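Local coordinates for 3-polyprenyl-4-hydroxybenzoate decarboxylase and related decarboxylases (Pelotomaculum thermopropionicum, PDB 6H6X), which is a prenylated-FMN-binding decarboxylase of the UbiD family, HmfF, here in an evolved dimeric form, and probably acts on aromatic acids with release of carbon dioxide, at residues I106-I111 with C227-V232; L224-C227 with V232-P235; V365-I370 with A383-P388. The protein carries 8 engineered substitutions. All coordinates share one frame; numbering follows the deposited sequence.

Contacts 1 and 2 are neighbours, their centres about 12 Å apart, and both belong to the Rift-related domain, which holds most of the cofactor pocket. They share Cys227 and Val232: contact 2 is the buried ladder of the hairpin 224-227 with 232-235, while contact 1 sets the turn of that hairpin against the end of strand 105-107 at the surface. Contact 3, mostly buried but with Glu369 exposed, lies on the other side of the chain's centre, about 50 Å from contact 2 between centres, in the C-terminal domain. The chemistry follows the place: loose side-chain packing in contact 1, backbone bonds plus a salt bridge in contact 2, and a charge network beside a calcium ion in contact 3.

Contact 1 of 3, residues I106-I111 with C227-V232; sequences IIRENI and CETVDV
Arg108 lays its guanidinium against the methyl of Thr229, with CG2 of Thr229 3.4 Å above the guanidinium plane and offset toward its rim. The two side chains come from opposite directions, and CG2 of Thr229 lies 3.7 Å from NH2 of Arg108. A bend at chi3 (63°) in the otherwise stretched start of the arginine chain turns the flat group over this methyl. On Thr229, chi1 of 63° sets OG1 between the backbone N and the carbonyl carbon and sends CG2 out to the arginine; OG1 is hydrogen-bonded to Glu243 of strand 240-246 and Thr276 of strand 264-280.

Beside this pair, Ile106 and Glu228 meet at about a right angle. The outer methyl CD1 of Ile106 comes within 3.8 Å of OE2 of Glu228, and CG2 of Ile106 sits 4.0 Å from CG of Glu228. The glutamate chain is folded, bringing its carboxylate to the end methyl of Ile106, and OE2 goes on to a salt bridge with Lys103. Its other oxygen, OE1, stands 4.3 Å from NH1 of Arg108, opposite charges that do not close into a salt bridge.

No hydrogen bond crosses between 106-111 and 227-232. What joins the strand end to the hairpin turn is methyl packing and a longer-range charge attraction, while the polar ends of Glu228 and Thr229 are bonded to Lys103 and to Glu243 and Thr276.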
ATOM      1  N   ILE B 106     -39.745   1.409  26.731  1.00 56.81           N
ATOM      2  CA  ILE B 106     -40.618   1.604  25.581  1.00 59.93           C
ATOM      3  C   ILE B 106     -41.150   3.030  25.682  1.00 67.34           C
ATOM      4  O   ILE B 106     -41.637   3.429  26.742  1.00 76.37           O
ATOM      5  CB  ILE B 106     -41.793   0.592  25.602  1.00 59.69           C
ATOM      6  CG1 ILE B 106     -41.254  -0.850  25.518  1.00 67.99           C
ATOM      7  CG2 ILE B 106     -42.807   0.888  24.513  1.00 59.45           C
ATOM      8  CD1 ILE B 106     -42.310  -1.944  25.691  1.00 65.26           C
ATOM      9  N   ILE B 107     -41.044   3.795  24.599  1.00 61.94           N
ATOM     10  CA  ILE B 107     -41.457   5.187  24.571  1.00 55.25           C
ATOM     11  C   ILE B 107     -42.374   5.340  23.385  1.00 63.69           C
ATOM     12  O   ILE B 107     -42.000   5.007  22.245  1.00 67.42           O
ATOM     13  CB  ILE B 107     -40.237   6.151  24.472  1.00 61.35           C
ATOM     14  CG1 ILE B 107     -39.284   5.953  25.663  1.00 63.66           C
ATOM     15  CG2 ILE B 107     -40.665   7.622  24.464  1.00 60.14           C
ATOM     16  CD1 ILE B 107     -38.179   4.955  25.419  1.00 69.13           C
ATOM     17  N   ARG B 108     -43.588   5.815  23.654  1.00 67.99           N
ATOM     18  CA  ARG B 108     -44.606   6.057  22.624  1.00 75.07           C
ATOM     19  C   ARG B 108     -45.096   7.496  22.546  1.00 76.34           C
ATOM     20  O   ARG B 108     -45.785   7.823  21.581  1.00 75.57           O
ATOM     21  CB  ARG B 108     -45.804   5.128  22.822  1.00 74.71           C
ATOM     22  CG  ARG B 108     -45.403   3.677  22.680  1.00 83.66           C
ATOM     23  CD  ARG B 108     -46.509   2.706  22.907  1.00 84.13           C
ATOM     24  NE  ARG B 108     -47.546   2.887  21.905  1.00 81.93           N
ATOM     25  CZ  ARG B 108     -48.450   1.968  21.586  1.00 84.95           C
ATOM     26  NH1 ARG B 108     -48.449   0.766  22.175  1.00 80.39           N
ATOM     27  NH2 ARG B 108     -49.377   2.264  20.674  1.00 92.22           N
ATOM     28  N   GLU B 109     -44.740   8.354  23.507  1.00 80.51           N
ATOM     29  CA  GLU B 109     -45.212   9.740  23.499  1.00 85.67           C
ATOM     30  C   GLU B 109     -44.084  10.711  23.813  1.00 84.00           C
ATOM     31  O   GLU B 109     -43.153  10.377  24.573  1.00 68.85           O
ATOM     32  CB  GLU B 109     -46.371   9.911  24.496  1.00 94.78           C
ATOM     33  CG  GLU B 109     -47.646   9.170  24.088  1.00102.49           C
ATOM     34  CD  GLU B 109     -48.936   9.799  24.595  1.00111.56           C
ATOM     35  OE1 GLU B 109     -49.020  10.110  25.802  1.00112.03           O
ATOM     36  OE2 GLU B 109     -49.865   9.959  23.774  1.00118.47           O
ATOM     37  N   ASN B 110     -44.174  11.901  23.210  1.00 84.69           N
ATOM     38  CA  ASN B 110     -43.153  12.964  23.338  1.00 90.60           C
ATOM     39  C   ASN B 110     -41.751  12.459  22.944  1.00 88.80           C
ATOM     40  O   ASN B 110     -40.762  12.566  23.678  1.00 78.42           O
ATOM     41  CB  ASN B 110     -43.199  13.604  24.738  1.00 92.92           C
ATOM     42  CG  ASN B 110     -44.491  14.392  24.970  1.00 98.57           C
ATOM     43  OD1 ASN B 110     -44.875  15.223  24.139  1.00108.04           O
ATOM     44  ND2 ASN B 110     -45.168  14.131  26.087  1.00 93.22           N
ATOM     45  N   ILE B 111     -41.702  11.891  21.751  1.00 88.39           N
ATOM     46  CA  ILE B 111     -40.496  11.242  21.267  1.00 81.93           C
ATOM     47  C   ILE B 111     -39.581  12.318  20.744  1.00 72.35           C
ATOM     48  O   ILE B 111     -39.973  13.054  19.828  1.00 64.06           O
ATOM     49  CB  ILE B 111     -40.799  10.277  20.108  1.00 81.28           C
ATOM     50  CG1 ILE B 111     -41.638   9.086  20.589  1.00 77.60           C
ATOM     51  CG2 ILE B 111     -39.498   9.788  19.474  1.00 82.33           C
ATOM     52  CD1 ILE B 111     -42.324   8.337  19.464  1.00 69.98           C
ATOM     53  N   CYS B 227     -42.937  -5.675  17.023  1.00 48.66           N
ATOM     54  CA  CYS B 227     -42.925  -4.246  17.364  1.00 62.60           C
ATOM     55  C   CYS B 227     -44.207  -3.826  18.045  1.00 62.08           C
ATOM     56  O   CYS B 227     -45.237  -4.461  17.895  1.00 69.11           O
ATOM     57  CB  CYS B 227     -42.736  -3.421  16.086  1.00 66.67           C
ATOM     58  SG  CYS B 227     -41.017  -3.510  15.491  1.00 66.02           S
ATOM     59  N   GLU B 228     -44.135  -2.733  18.783  1.00 65.18           N
ATOM     60  CA  GLU B 228     -45.299  -2.172  19.496  1.00 67.12           C
ATOM     61  C   GLU B 228     -46.349  -1.569  18.575  1.00 64.10           C
ATOM     62  O   GLU B 228     -47.527  -1.840  18.751  1.00 68.59           O
ATOM     63  CB  GLU B 228     -44.860  -1.069  20.474  1.00 69.79           C
ATOM     64  CG  GLU B 228     -43.892  -1.512  21.568  1.00 74.84           C
ATOM     65  CD  GLU B 228     -44.483  -2.547  22.498  1.00 83.67           C
ATOM     66  OE1 GLU B 228     -45.548  -2.264  23.097  1.00 82.57           O
ATOM     67  OE2 GLU B 228     -43.880  -3.643  22.627  1.00 89.92           O
ATOM     68  N   THR B 229     -45.930  -0.727  17.628  1.00 61.98           N
ATOM     69  CA  THR B 229     -46.853   0.137  16.879  1.00 59.62           C
ATOM     70  C   THR B 229     -46.925  -0.162  15.399  1.00 64.45           C
ATOM     71  O   THR B 229     -47.631   0.522  14.671  1.00 58.92           O
ATOM     72  CB  THR B 229     -46.436   1.611  17.037  1.00 68.15           C
ATOM     73  OG1 THR B 229     -45.136   1.835  16.468  1.00 66.78           O
ATOM     74  CG2 THR B 229     -46.416   1.970  18.517  1.00 62.54           C
ATOM     75  N   VAL B 230     -46.181  -1.174  14.942  1.00 63.83           N
ATOM     76  CA  VAL B 230     -46.190  -1.567  13.542  1.00 61.11           C
ATOM     77  C   VAL B 230     -46.075  -3.072  13.450  1.00 56.21           C
ATOM     78  O   VAL B 230     -45.543  -3.709  14.349  1.00 55.43           O
ATOM     79  CB  VAL B 230     -45.023  -0.900  12.765  1.00 65.92           C
ATOM     80  CG1 VAL B 230     -45.247   0.604  12.657  1.00 67.53           C
ATOM     81  CG2 VAL B 230     -43.660  -1.205  13.419  1.00 63.71           C
ATOM     82  N   ASP B 231     -46.528  -3.625  12.338  1.00 59.45           N
ATOM     83  CA  ASP B 231     -46.566  -5.075  12.125  1.00 65.11           C
ATOM     84  C   ASP B 231     -45.275  -5.534  11.443  1.00 58.45           C
ATOM     85  O   ASP B 231     -45.241  -5.926  10.270  1.00 53.15           O
ATOM     86  CB  ASP B 231     -47.805  -5.441  11.291  1.00 79.03           C
ATOM     87  CG  ASP B 231     -48.023  -6.951  11.186  1.00 84.69           C
ATOM     88  OD1 ASP B 231     -47.610  -7.713  12.093  1.00 71.71           O
ATOM     89  OD2 ASP B 231     -48.617  -7.365  10.166  1.00 96.36           O
ATOM     90  N   VAL B 232     -44.205  -5.466  12.223  1.00 54.12           N
ATOM     91  CA  VAL B 232     -42.857  -5.755  11.763  1.00 48.83           C
ATOM     92  C   VAL B 232     -42.185  -6.495  12.922  1.00 46.01           C
ATOM     93  O   VAL B 232     -42.554  -6.317  14.074  1.00 47.46           O
ATOM     94  CB  VAL B 232     -42.074  -4.434  11.502  1.00 51.26           C
ATOM     95  CG1 VAL B 232     -40.755  -4.704  10.835  1.00 45.86           C
ATOM     96  CG2 VAL B 232     -42.878  -3.449  10.651  1.00 54.38           C
TER

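Contact 2 of 3, residues L224-C227 with V232-P235; sequences LVKC and VEVP
Lys226 and Glu233 form a salt bridge, NZ of Lys226 to OE2 of Glu233 at 2.9 Å, using the anti lone pair of that oxygen. The two side chains lie side by side and point the same way from a non-hydrogen-bonded pair of this antiparallel hairpin; bends at chi2 and chi3 (-61° and -74°) curl the lysine back to the carboxylate. NZ also binds Asp231 in the turn, and OE1 of Glu233 pairs with Arg146 and Arg139. A methionine in place of Lys226 would probably leave Asp231 and one oxygen of Glu233 without their ammonium partner.

Val225 and Val234 are the hydrogen-bonded pair, with N of Val225 to O of Val234 and N of Val234 to O of Val225 both 2.9 Å. A third backbone hydrogen bond, N of Cys227 to O of Val232 at 3.0 Å, closes the ladder toward the turn.

On the valine face, CG1 of Val225 touches CG2 of Val234 at 3.9 Å. SG of Cys227 reaches CG1 of Val234 at 3.5 Å, and CD1 of Leu224 lies 3.9 Å from CB of Glu233. Ala187 of strand 184-190 packs on Cys227, Val232 and Val234. A salt bridge beside apolar packing thus fastens a short antiparallel hairpin of three residue pairs, its buried carboxylate shared among three cationic side chains.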
ATOM      1  N   LEU B 224     -36.457 -13.008  17.266  1.00 37.72           N
ATOM      2  CA  LEU B 224     -37.179 -11.850  16.899  1.00 36.94           C
ATOM      3  C   LEU B 224     -38.321 -11.633  17.845  1.00 42.13           C
ATOM      4  O   LEU B 224     -38.784 -12.564  18.503  1.00 48.88           O
ATOM      5  CB  LEU B 224     -37.730 -11.959  15.507  1.00 34.38           C
ATOM      6  CG  LEU B 224     -36.723 -12.186  14.415  1.00 39.03           C
ATOM      7  CD1 LEU B 224     -37.465 -12.214  13.058  1.00 40.22           C
ATOM      8  CD2 LEU B 224     -35.640 -11.126  14.422  1.00 40.47           C
ATOM      9  N   VAL B 225     -38.780 -10.388  17.885  1.00 40.35           N
ATOM     10  CA  VAL B 225     -39.932  -9.990  18.658  1.00 44.84           C
ATOM     11  C   VAL B 225     -40.777  -9.008  17.839  1.00 41.20           C
ATOM     12  O   VAL B 225     -40.257  -8.334  16.941  1.00 43.62           O
ATOM     13  CB  VAL B 225     -39.471  -9.433  20.024  1.00 50.52           C
ATOM     14  CG1 VAL B 225     -38.572  -8.204  19.828  1.00 53.57           C
ATOM     15  CG2 VAL B 225     -40.678  -9.067  20.867  1.00 59.43           C
ATOM     16  N   LYS B 226     -42.076  -8.950  18.110  1.00 43.72           N
ATOM     17  CA  LYS B 226     -42.979  -8.039  17.405  1.00 47.41           C
ATOM     18  C   LYS B 226     -42.781  -6.640  17.919  1.00 48.80           C
ATOM     19  O   LYS B 226     -42.541  -6.454  19.112  1.00 44.06           O
ATOM     20  CB  LYS B 226     -44.457  -8.370  17.660  1.00 52.25           C
ATOM     21  CG  LYS B 226     -44.970  -9.675  17.124  1.00 64.57           C
ATOM     22  CD  LYS B 226     -44.887  -9.838  15.615  1.00 63.11           C
ATOM     23  CE  LYS B 226     -45.913  -9.030  14.905  1.00 78.56           C
ATOM     24  NZ  LYS B 226     -45.936  -9.496  13.473  1.00 84.37           N
ATOM     25  N   CYS B 227     -42.937  -5.675  17.023  1.00 48.66           N
ATOM     26  CA  CYS B 227     -42.925  -4.246  17.364  1.00 62.60           C
ATOM     27  C   CYS B 227     -44.207  -3.826  18.045  1.00 62.08           C
ATOM     28  O   CYS B 227     -45.237  -4.461  17.895  1.00 69.11           O
ATOM     29  CB  CYS B 227     -42.736  -3.421  16.086  1.00 66.67           C
ATOM     30  SG  CYS B 227     -41.017  -3.510  15.491  1.00 66.02           S
ATOM     31  N   VAL B 232     -44.205  -5.466  12.223  1.00 54.12           N
ATOM     32  CA  VAL B 232     -42.857  -5.755  11.763  1.00 48.83           C
ATOM     33  C   VAL B 232     -42.185  -6.495  12.922  1.00 46.01           C
ATOM     34  O   VAL B 232     -42.554  -6.317  14.074  1.00 47.46           O
ATOM     35  CB  VAL B 232     -42.074  -4.434  11.502  1.00 51.26           C
ATOM     36  CG1 VAL B 232     -40.755  -4.704  10.835  1.00 45.86           C
ATOM     37  CG2 VAL B 232     -42.878  -3.449  10.651  1.00 54.38           C
ATOM     38  N   GLU B 233     -41.175  -7.291  12.606  1.00 41.76           N
ATOM     39  CA  GLU B 233     -40.397  -8.052  13.573  1.00 47.63           C
ATOM     40  C   GLU B 233     -38.975  -7.457  13.665  1.00 47.60           C
ATOM     41  O   GLU B 233     -38.440  -6.971  12.649  1.00 44.46           O
ATOM     42  CB  GLU B 233     -40.329  -9.528  13.130  1.00 56.35           C
ATOM     43  CG  GLU B 233     -41.690 -10.218  12.959  1.00 63.69           C
ATOM     44  CD  GLU B 233     -42.427  -9.818  11.674  1.00 80.55           C
ATOM     45  OE1 GLU B 233     -41.818  -9.818  10.553  1.00 96.56           O
ATOM     46  OE2 GLU B 233     -43.616  -9.452  11.769  1.00 83.23           O
ATOM     47  N   VAL B 234     -38.393  -7.451  14.871  1.00 43.30           N
ATOM     48  CA  VAL B 234     -37.052  -6.873  15.105  1.00 43.55           C
ATOM     49  C   VAL B 234     -36.244  -7.811  15.978  1.00 40.07           C
ATOM     50  O   VAL B 234     -36.832  -8.578  16.693  1.00 38.90           O
ATOM     51  CB  VAL B 234     -37.086  -5.488  15.766  1.00 46.17           C
ATOM     52  CG1 VAL B 234     -37.763  -4.467  14.855  1.00 47.65           C
ATOM     53  CG2 VAL B 234     -37.752  -5.516  17.128  1.00 49.98           C
ATOM     54  N   PRO B 235     -34.898  -7.781  15.890  1.00 39.16           N
ATOM     55  CA  PRO B 235     -34.088  -8.666  16.757  1.00 40.29           C
ATOM     56  C   PRO B 235     -34.293  -8.367  18.242  1.00 44.03           C
ATOM     57  O   PRO B 235     -34.230  -7.227  18.660  1.00 43.52           O
ATOM     58  CB  PRO B 235     -32.664  -8.380  16.321  1.00 39.65           C
ATOM     59  CG  PRO B 235     -32.792  -7.879  14.935  1.00 40.50           C
ATOM     60  CD  PRO B 235     -34.054  -7.058  14.922  1.00 38.90           C
TER

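Contact 3 of 3, residues V365-I370 with A383-P388; sequences VVDHEI and ATRCQP. Engineered in segment 383-388: Pro388 (natural residue Ala). With CA (calcium ion), chain J.
The C-terminal end of helix 375-385 meets the type I beta turn from Asp367 to Ile370, which follows strand 362-367, and Arg385 joins the two beside a calcium site. NH1 of Arg385 donates to OE2 of Glu369 at 3.0 Å, a salt bridge whose oxygen is tilted 18° from the guanidinium plane. The arginine is extended from CG to NE, which carries its flat group across to the turn. Glu369 arrives from the opposite direction, its CG set between the backbone N and carbonyl carbon (chi1 87°) and its chain bent at chi2, with carboxylate and guanidinium planes 55° apart.

Asp367 adds a long salt bridge, OD2 to NH1 of Arg385 at 3.8 Å, with the oxygen well out of the guanidinium plane, where charge alone acts. A water fills in: it lies in the guanidinium plane, accepts from NH1 of Arg385 at 2.7 Å and donates to OD2 of Asp367 at 2.9 Å, while also accepting from N of Asp367. OD2 is bound further by N of Ile421. Ile370 slides past the arginine, its CD1 3.7 Å from NH1 of Arg385.

At the other end of the same residue, O of Arg385 binds calcium at 2.6 Å. A water, Asp391, Asp418 and Thr420 complete the ligands, an oxygen-only shell typical of a calcium site, here gathered from the end of helix 375-385, the short helix 388-391, and the end of strand 414-418 with the loop after it.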
ATOM      1  N   VAL B 365      -5.893  -9.506 -12.835  1.00 31.77           N
ATOM      2  CA  VAL B 365      -5.805 -10.980 -12.661  1.00 33.99           C
ATOM      3  C   VAL B 365      -4.348 -11.346 -12.397  1.00 31.70           C
ATOM      4  O   VAL B 365      -3.480 -10.879 -13.083  1.00 35.52           O
ATOM      5  CB  VAL B 365      -6.339 -11.774 -13.883  1.00 36.21           C
ATOM      6  CG1 VAL B 365      -6.289 -13.294 -13.623  1.00 36.13           C
ATOM      7  CG2 VAL B 365      -7.755 -11.359 -14.216  1.00 30.76           C
ATOM      8  N   VAL B 366      -4.081 -12.137 -11.377  1.00 33.65           N
ATOM      9  CA  VAL B 366      -2.736 -12.567 -11.057  1.00 33.92           C
ATOM     10  C   VAL B 366      -2.709 -14.088 -10.816  1.00 39.30           C
ATOM     11  O   VAL B 366      -3.746 -14.717 -10.643  1.00 38.55           O
ATOM     12  CB  VAL B 366      -2.153 -11.868  -9.835  1.00 35.09           C
ATOM     13  CG1 VAL B 366      -2.100 -10.371 -10.093  1.00 36.49           C
ATOM     14  CG2 VAL B 366      -3.004 -12.141  -8.593  1.00 36.71           C
ATOM     15  N   ASP B 367      -1.507 -14.652 -10.814  1.00 39.85           N
ATOM     16  CA  ASP B 367      -1.323 -16.051 -10.507  1.00 43.39           C
ATOM     17  C   ASP B 367      -1.570 -16.341  -9.009  1.00 48.91           C
ATOM     18  O   ASP B 367      -1.415 -15.469  -8.147  1.00 43.16           O
ATOM     19  CB  ASP B 367       0.098 -16.463 -10.931  1.00 46.69           C
ATOM     20  CG  ASP B 367       0.276 -16.441 -12.472  1.00 50.86           C
ATOM     21  OD1 ASP B 367      -0.498 -17.142 -13.175  1.00 54.55           O
ATOM     22  OD2 ASP B 367       1.143 -15.699 -12.992  1.00 45.77           O
ATOM     23  N   HIS B 368      -1.954 -17.585  -8.731  1.00 54.24           N
ATOM     24  CA  HIS B 368      -2.302 -18.083  -7.376  1.00 52.29           C
ATOM     25  C   HIS B 368      -1.298 -17.797  -6.290  1.00 47.68           C
ATOM     26  O   HIS B 368      -1.679 -17.637  -5.144  1.00 56.41           O
ATOM     27  CB  HIS B 368      -2.653 -19.608  -7.394  1.00 64.98           C
ATOM     28  CG  HIS B 368      -1.515 -20.521  -7.803  1.00 76.81           C
ATOM     29  ND1 HIS B 368      -0.975 -21.475  -6.960  1.00 83.64           N
ATOM     30  CD2 HIS B 368      -0.832 -20.636  -8.969  1.00 85.61           C
ATOM     31  CE1 HIS B 368      -0.001 -22.121  -7.584  1.00 87.06           C
ATOM     32  NE2 HIS B 368       0.097 -21.641  -8.810  1.00 87.34           N
ATOM     33  N   GLU B 369      -0.021 -17.715  -6.609  1.00 47.78           N
ATOM     34  CA  GLU B 369       0.985 -17.454  -5.567  1.00 52.21           C
ATOM     35  C   GLU B 369       1.122 -15.969  -5.119  1.00 52.42           C
ATOM     36  O   GLU B 369       1.866 -15.701  -4.169  1.00 53.13           O
ATOM     37  CB  GLU B 369       2.336 -18.079  -5.948  1.00 62.57           C
ATOM     38  CG  GLU B 369       3.288 -17.247  -6.816  1.00 74.30           C
ATOM     39  CD  GLU B 369       2.899 -17.198  -8.299  1.00 82.49           C
ATOM     40  OE1 GLU B 369       2.134 -18.100  -8.758  1.00 76.27           O
ATOM     41  OE2 GLU B 369       3.406 -16.270  -8.998  1.00 72.22           O
ATOM     42  N   ILE B 370       0.436 -15.024  -5.801  1.00 45.83           N
ATOM     43  CA  ILE B 370       0.488 -13.597  -5.420  1.00 38.56           C
ATOM     44  C   ILE B 370      -0.522 -13.442  -4.302  1.00 36.77           C
ATOM     45  O   ILE B 370      -1.641 -13.955  -4.352  1.00 43.90           O
ATOM     46  CB  ILE B 370       0.164 -12.666  -6.608  1.00 36.64           C
ATOM     47  CG1 ILE B 370       1.212 -12.802  -7.724  1.00 33.51           C
ATOM     48  CG2 ILE B 370       0.034 -11.218  -6.143  1.00 38.88           C
ATOM     49  CD1 ILE B 370       2.640 -12.417  -7.328  1.00 37.36           C
ATOM     50  N   ALA B 383       3.747  -4.690 -12.493  1.00 30.44           N
ATOM     51  CA  ALA B 383       4.982  -4.118 -13.000  1.00 34.72           C
ATOM     52  C   ALA B 383       5.795  -5.149 -13.813  1.00 41.26           C
ATOM     53  O   ALA B 383       6.384  -4.780 -14.831  1.00 40.53           O
ATOM     54  CB  ALA B 383       5.864  -3.561 -11.875  1.00 33.94           C
ATOM     55  N   THR B 384       5.815  -6.416 -13.389  1.00 35.53           N
ATOM     56  CA  THR B 384       6.733  -7.362 -13.996  1.00 37.70           C
ATOM     57  C   THR B 384       6.062  -8.338 -14.972  1.00 35.25           C
ATOM     58  O   THR B 384       6.741  -8.945 -15.763  1.00 43.86           O
ATOM     59  CB  THR B 384       7.579  -8.075 -12.902  1.00 40.87           C
ATOM     60  OG1 THR B 384       6.730  -8.827 -12.058  1.00 42.78           O
ATOM     61  CG2 THR B 384       8.315  -7.058 -11.980  1.00 42.01           C
ATOM     62  N   ARG B 385       4.753  -8.465 -14.956  1.00 34.72           N
ATOM     63  CA  ARG B 385       4.024  -9.458 -15.765  1.00 35.25           C
ATOM     64  C   ARG B 385       2.946  -8.902 -16.667  1.00 37.15           C
ATOM     65  O   ARG B 385       2.286  -9.664 -17.345  1.00 40.28           O
ATOM     66  CB  ARG B 385       3.383 -10.506 -14.870  1.00 37.40           C
ATOM     67  CG  ARG B 385       4.382 -11.223 -13.981  1.00 40.99           C
ATOM     68  CD  ARG B 385       3.727 -11.992 -12.866  1.00 41.89           C
ATOM     69  NE  ARG B 385       4.771 -12.611 -12.069  1.00 45.26           N
ATOM     70  CZ  ARG B 385       4.573 -13.438 -11.050  1.00 46.32           C
ATOM     71  NH1 ARG B 385       3.336 -13.745 -10.658  1.00 48.03           N
ATOM     72  NH2 ARG B 385       5.622 -13.958 -10.420  1.00 52.90           N
ATOM     73  N   CYS B 386       2.759  -7.585 -16.718  1.00 41.05           N
ATOM     74  CA  CYS B 386       1.784  -7.013 -17.625  1.00 38.27           C
ATOM     75  C   CYS B 386       2.517  -6.289 -18.754  1.00 40.58           C
ATOM     76  O   CYS B 386       3.371  -5.428 -18.509  1.00 41.59           O
ATOM     77  CB  CYS B 386       0.828  -6.097 -16.884  1.00 38.78           C
ATOM     78  SG  CYS B 386      -0.183  -5.044 -17.969  1.00 44.36           S
ATOM     79  N   GLN B 387       2.189  -6.661 -19.989  1.00 39.79           N
ATOM     80  CA  GLN B 387       2.601  -5.944 -21.199  1.00 37.73           C
ATOM     81  C   GLN B 387       1.350  -5.300 -21.779  1.00 32.80           C
ATOM     82  O   GLN B 387       0.515  -6.014 -22.328  1.00 35.94           O
ATOM     83  CB  GLN B 387       3.248  -6.937 -22.200  1.00 46.74           C
ATOM     84  CG  GLN B 387       4.718  -7.238 -21.871  1.00 53.54           C
ATOM     85  CD  GLN B 387       5.605  -5.962 -21.891  1.00 56.98           C
ATOM     86  OE1 GLN B 387       6.391  -5.716 -20.965  1.00 59.92           O
ATOM     87  NE2 GLN B 387       5.430  -5.143 -22.906  1.00 54.80           N
ATOM     88  N   PRO B 388       1.168  -3.978 -21.598  1.00 32.81           N
ATOM     89  CA  PRO B 388      -0.151  -3.393 -21.824  1.00 36.53           C
ATOM     90  C   PRO B 388      -0.745  -3.510 -23.244  1.00 35.95           C
ATOM     91  O   PRO B 388      -1.953  -3.536 -23.365  1.00 41.19           O
ATOM     92  CB  PRO B 388       0.033  -1.923 -21.474  1.00 32.84           C
ATOM     93  CG  PRO B 388       1.330  -1.758 -20.905  1.00 32.07           C
ATOM     94  CD  PRO B 388       2.056  -3.039 -20.897  1.00 35.45           C
TER
HETATM   95 CA    CA J 504       0.423 -11.071 -18.576  1.00 44.12          CA
HETATM   96  O   HOH W   1       0.868 -13.171 -11.693  1.00 37.62           O
HETATM   97  O   HOH W   2      -0.341 -13.283 -19.864  1.00 53.68           O